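Long-range contact in peptidoglycan glycosyltransferase (Eggerthella lenta, PDB 4MNR), which belongs to the penicillin-binding proteins, pairing a dimerisation domain with a transpeptidase domain of the beta-lactamase-like fold: residues T171-P183 with I270-P282. Residues are numbered along the deposited sequence; the frame is centred on the assembly and turned at random.
Sequences TLVDRAAGSLYAP and IDFPLYTPESLMP
The turn of residues 174-178 pushes Ala177 and Gly178 against the bend at Tyr275, Thr276 and Pro277, bringing the CA atoms of Gly178 and Thr276 within 4.6 Å. Glycine suits position 178 because a beta carbon would run into Asp174 O as the turn closes; its bare CA lies 3.5 Å from Tyr275 O. Smallness matters at Ala177, whose methyl is a low bump received by Thr276 OG1, Tyr275 O and, obliquely, the ring of Phe272. No direct hydrogen bond crosses the contact; instead Ala177 O sits in a hollow made by Thr276 CG2 (3.1 Å), Thr276 CA (a CH-O contact, 3.3 Å) and CD of Pro277, which has no N-H to give.

The Pro277 ring is a ridge set in the corner between the Gly178 peptide, which its CD and CG touch, and Leu180, whose CG is 3.9 Å from Pro277 CG. With its CG anti to the carbonyl carbon (chi1 -69°), Leu180 spreads its fork over the chain beyond: CD2 rests on Glu278 O, and CD1 meets Leu280 CD1 at 3.9 Å where the two leucines cross nearly at right angles.

At the other end Asp174 shapes the turn in an Asx motif, OD1 accepting from Ala177 N at 2.9 Å from above the carboxylate plane. Its OD2 touches Leu274 CD1 and takes one bond from a water that also donates to Tyr275 O, a polar bridge between the loops.

These loops precede helices 188-197 and 284-289 in the transpeptidase domain. Strand 142-148 backs Ala176 and Phe272 through Met145, and helix 321-332 packs against Tyr181 and Ser279.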
loop_
_atom_site.group_PDB
_atom_site.type_symbol
_atom_site.label_atom_id
_atom_site.label_comp_id
_atom_site.label_asym_id
_atom_site.label_seq_id
_atom_site.Cartn_x
_atom_site.Cartn_y
_atom_site.Cartn_z
ATOM N N THR A 171 13.641 12.839 -2.541
ATOM C CA THR A 171 12.589 13.115 -3.519
ATOM C C THR A 171 12.438 11.997 -4.566
ATOM O O THR A 171 11.332 11.679 -4.999
ATOM C CB THR A 171 12.878 14.445 -4.249
ATOM O OG1 THR A 171 12.855 15.525 -3.308
ATOM C CG2 THR A 171 11.860 14.724 -5.319
ATOM N N LEU A 172 13.557 11.397 -4.960
ATOM C CA LEU A 172 13.541 10.381 -6.005
ATOM C C LEU A 172 13.090 9.009 -5.524
ATOM O O LEU A 172 12.902 8.098 -6.337
ATOM C CB LEU A 172 14.913 10.278 -6.669
ATOM C CG LEU A 172 15.248 11.377 -7.677
ATOM C CD1 LEU A 172 16.708 11.291 -8.090
ATOM C CD2 LEU A 172 14.338 11.299 -8.897
ATOM N N VAL A 173 12.909 8.859 -4.218
ATOM C CA VAL A 173 12.550 7.561 -3.655
ATOM C C VAL A 173 11.117 7.188 -4.003
ATOM O O VAL A 173 10.199 7.980 -3.807
ATOM C CB VAL A 173 12.746 7.528 -2.127
ATOM C CG1 VAL A 173 12.236 6.212 -1.542
ATOM C CG2 VAL A 173 14.214 7.745 -1.769
ATOM N N ASP A 174 10.935 5.985 -4.539
ATOM C CA ASP A 174 9.596 5.441 -4.782
ATOM C C ASP A 174 9.057 4.904 -3.463
ATOM O O ASP A 174 9.447 3.831 -3.006
ATOM C CB ASP A 174 9.666 4.318 -5.828
ATOM C CG ASP A 174 8.298 3.709 -6.160
ATOM O OD1 ASP A 174 7.374 3.744 -5.323
ATOM O OD2 ASP A 174 8.149 3.183 -7.282
ATOM N N ARG A 175 8.168 5.653 -2.834
ATOM C CA ARG A 175 7.643 5.231 -1.546
ATOM C C ARG A 175 6.430 4.330 -1.644
ATOM O O ARG A 175 6.093 3.649 -0.679
ATOM C CB ARG A 175 7.296 6.446 -0.689
ATOM C CG ARG A 175 8.536 7.162 -0.143
ATOM C CD ARG A 175 8.134 8.408 0.650
ATOM N NE ARG A 175 9.227 8.845 1.512
ATOM C CZ ARG A 175 10.262 9.575 1.106
ATOM N NH1 ARG A 175 10.342 9.989 -0.150
ATOM N NH2 ARG A 175 11.218 9.889 1.968
ATOM N N ALA A 176 5.745 4.351 -2.781
ATOM C CA ALA A 176 4.506 3.585 -2.929
ATOM C C ALA A 176 4.715 2.104 -3.193
ATOM O O ALA A 176 3.938 1.260 -2.716
ATOM C CB ALA A 176 3.623 4.204 -4.030
ATOM N N ALA A 177 5.725 1.790 -3.992
ATOM C CA ALA A 177 6.021 0.409 -4.339
ATOM C C ALA A 177 7.384 -0.005 -3.812
ATOM O O ALA A 177 7.609 -1.179 -3.542
ATOM C CB ALA A 177 5.976 0.222 -5.839
ATOM N N GLY A 178 8.286 0.962 -3.682
ATOM C CA GLY A 178 9.708 0.670 -3.534
ATOM C C GLY A 178 10.322 0.689 -2.147
ATOM O O GLY A 178 11.527 0.475 -2.009
ATOM N N SER A 179 9.495 0.927 -1.130
ATOM C CA SER A 179 9.962 1.148 0.242
ATOM C C SER A 179 9.222 0.288 1.273
ATOM O O SER A 179 7.998 0.202 1.240
ATOM C CB SER A 179 9.768 2.627 0.603
ATOM O OG SER A 179 10.578 3.453 -0.217
ATOM N N LEU A 180 9.955 -0.311 2.216
ATOM C CA LEU A 180 9.314 -1.054 3.308
ATOM C C LEU A 180 9.000 -0.160 4.496
ATOM O O LEU A 180 9.843 0.630 4.929
ATOM C CB LEU A 180 10.193 -2.204 3.799
ATOM C CG LEU A 180 10.377 -3.363 2.827
ATOM C CD1 LEU A 180 11.335 -4.391 3.438
ATOM C CD2 LEU A 180 9.039 -3.991 2.495
ATOM N N TYR A 181 7.814 -0.334 5.049
ATOM C CA TYR A 181 7.381 0.405 6.234
ATOM C C TYR A 181 6.889 -0.564 7.304
ATOM O O TYR A 181 6.415 -1.651 6.990
ATOM C CB TYR A 181 6.190 1.300 5.888
ATOM C CG TYR A 181 6.472 2.531 5.043
ATOM C CD1 TYR A 181 6.838 3.727 5.644
ATOM C CD2 TYR A 181 6.336 2.503 3.663
ATOM C CE1 TYR A 181 7.080 4.860 4.893
ATOM C CE2 TYR A 181 6.586 3.631 2.902
ATOM C CZ TYR A 181 6.949 4.806 3.524
ATOM O OH TYR A 181 7.191 5.951 2.789
ATOM N N ALA A 182 6.965 -0.162 8.571
ATOM C CA ALA A 182 6.192 -0.863 9.599
ATOM C C ALA A 182 4.729 -0.470 9.409
ATOM O O ALA A 182 4.411 0.725 9.349
ATOM C CB ALA A 182 6.652 -0.441 10.968
ATOM N N PRO A 183 3.829 -1.462 9.325
ATOM C CA PRO A 183 2.429 -1.117 9.046
ATOM C C PRO A 183 1.669 -0.696 10.293
ATOM O O PRO A 183 0.565 -0.148 10.185
ATOM C CB PRO A 183 1.848 -2.422 8.494
ATOM C CG PRO A 183 2.662 -3.502 9.175
ATOM C CD PRO A 183 4.071 -2.921 9.278
ATOM N N ILE A 270 6.632 -10.659 -5.249
ATOM C CA ILE A 270 5.494 -10.346 -6.090
ATOM C C ILE A 270 5.983 -9.616 -7.325
ATOM O O ILE A 270 6.711 -8.633 -7.231
ATOM C CB ILE A 270 4.444 -9.543 -5.310
ATOM C CG1 ILE A 270 3.724 -10.486 -4.336
ATOM C CG2 ILE A 270 3.447 -8.880 -6.261
ATOM C CD1 ILE A 270 3.196 -9.815 -3.087
ATOM N N ASP A 271 5.603 -10.135 -8.487
ATOM C CA ASP A 271 6.032 -9.591 -9.760
ATOM C C ASP A 271 5.387 -8.214 -9.966
ATOM O O ASP A 271 4.188 -8.043 -9.738
ATOM C CB ASP A 271 5.598 -10.562 -10.858
ATOM C CG ASP A 271 6.181 -10.227 -12.217
ATOM O OD1 ASP A 271 7.279 -9.634 -12.289
ATOM O OD2 ASP A 271 5.534 -10.583 -13.222
ATOM N N PHE A 272 6.184 -7.233 -10.380
ATOM C CA PHE A 272 5.667 -5.882 -10.612
ATOM C C PHE A 272 6.651 -5.150 -11.525
ATOM O O PHE A 272 7.858 -5.400 -11.460
ATOM C CB PHE A 272 5.459 -5.149 -9.266
ATOM C CG PHE A 272 4.520 -3.974 -9.347
ATOM C CD1 PHE A 272 3.176 -4.160 -9.667
ATOM C CD2 PHE A 272 4.970 -2.687 -9.095
ATOM C CE1 PHE A 272 2.316 -3.089 -9.755
ATOM C CE2 PHE A 272 4.106 -1.614 -9.175
ATOM C CZ PHE A 272 2.784 -1.805 -9.505
ATOM N N PRO A 273 6.145 -4.274 -12.412
ATOM C CA PRO A 273 7.066 -3.607 -13.344
ATOM C C PRO A 273 8.013 -2.623 -12.660
ATOM O O PRO A 273 9.085 -2.349 -13.189
ATOM C CB PRO A 273 6.128 -2.878 -14.316
ATOM C CG PRO A 273 4.825 -2.773 -13.596
ATOM C CD PRO A 273 4.736 -4.020 -12.759
ATOM N N LEU A 274 7.627 -2.109 -11.501
ATOM C CA LEU A 274 8.505 -1.234 -10.740
ATOM C C LEU A 274 9.139 -2.048 -9.623
ATOM O O LEU A 274 8.537 -3.001 -9.132
ATOM C CB LEU A 274 7.710 -0.082 -10.143
ATOM C CG LEU A 274 6.764 0.649 -11.105
ATOM C CD1 LEU A 274 6.074 1.782 -10.383
ATOM C CD2 LEU A 274 7.512 1.142 -12.345
ATOM N N TYR A 275 10.348 -1.674 -9.225
ATOM C CA TYR A 275 11.016 -2.340 -8.121
ATOM C C TYR A 275 10.129 -2.340 -6.898
ATOM O O TYR A 275 9.655 -1.288 -6.474
ATOM C CB TYR A 275 12.319 -1.642 -7.778
ATOM C CG TYR A 275 12.911 -2.169 -6.497
ATOM C CD1 TYR A 275 13.471 -3.436 -6.450
ATOM C CD2 TYR A 275 12.880 -1.416 -5.335
ATOM C CE1 TYR A 275 14.003 -3.937 -5.272
ATOM C CE2 TYR A 275 13.415 -1.908 -4.150
ATOM C CZ TYR A 275 13.967 -3.170 -4.131
ATOM O OH TYR A 275 14.505 -3.670 -2.964
ATOM N N THR A 276 9.900 -3.527 -6.344
ATOM C CA THR A 276 9.104 -3.653 -5.129
ATOM C C THR A 276 9.791 -4.667 -4.223
ATOM O O THR A 276 9.904 -5.846 -4.575
ATOM C CB THR A 276 7.672 -4.144 -5.443
ATOM O OG1 THR A 276 7.075 -3.312 -6.445
ATOM C CG2 THR A 276 6.808 -4.105 -4.197
ATOM N N PRO A 277 10.280 -4.216 -3.059
ATOM C CA PRO A 277 10.936 -5.170 -2.161
ATOM C C PRO A 277 9.914 -6.147 -1.585
ATOM O O PRO A 277 8.753 -5.799 -1.380
ATOM C CB PRO A 277 11.506 -4.277 -1.053
ATOM C CG PRO A 277 10.594 -3.072 -1.038
ATOM C CD PRO A 277 10.194 -2.863 -2.485
ATOM N N GLU A 278 10.360 -7.370 -1.337
ATOM C CA GLU A 278 9.538 -8.369 -0.673
ATOM C C GLU A 278 9.103 -7.840 0.698
ATOM O O GLU A 278 9.938 -7.324 1.450
ATOM C CB GLU A 278 10.402 -9.617 -0.490
ATOM C CG GLU A 278 9.685 -10.857 -0.055
ATOM C CD GLU A 278 10.646 -12.033 0.076
ATOM O OE1 GLU A 278 11.826 -11.891 -0.307
ATOM O OE2 GLU A 278 10.231 -13.093 0.574
ATOM N N SER A 279 7.814 -7.961 1.023
ATOM C CA SER A 279 7.353 -7.643 2.379
ATOM C C SER A 279 7.765 -8.794 3.286
ATOM O O SER A 279 7.831 -9.942 2.845
ATOM C CB SER A 279 5.837 -7.422 2.407
ATOM O OG SER A 279 5.491 -6.255 1.678
ATOM N N LEU A 280 8.079 -8.487 4.543
ATOM C CA LEU A 280 8.799 -9.438 5.388
ATOM C C LEU A 280 8.082 -9.790 6.684
ATOM O O LEU A 280 7.440 -8.942 7.306
ATOM C CB LEU A 280 10.181 -8.879 5.739
ATOM C CG LEU A 280 11.048 -8.474 4.548
ATOM C CD1 LEU A 280 12.328 -7.796 5.008
ATOM C CD2 LEU A 280 11.348 -9.707 3.754
HETATM N N MSE A 281 8.205 -11.061 7.070
HETATM C CA MSE A 281 7.764 -11.559 8.378
HETATM C C MSE A 281 8.873 -12.411 8.965
HETATM O O MSE A 281 9.593 -13.089 8.236
HETATM C CB MSE A 281 6.507 -12.430 8.251
HETATM C CG MSE A 281 5.211 -11.678 8.283
HETATM SE SE MSE A 281 4.783 -10.813 9.981
HETATM C CE MSE A 281 4.161 -12.269 11.108
ATOM N N PRO A 282 9.012 -12.402 10.294
ATOM C CA PRO A 282 10.018 -13.292 10.881
ATOM C C PRO A 282 9.633 -14.750 10.673
ATOM O O PRO A 282 8.469 -15.044 10.382
ATOM C CB PRO A 282 9.949 -12.968 12.378
ATOM C CG PRO A 282 9.322 -11.629 12.461
ATOM C CD PRO A 282 8.378 -11.531 11.292
HETATM O O HOH W 1 10.201 1.243 -7.257
#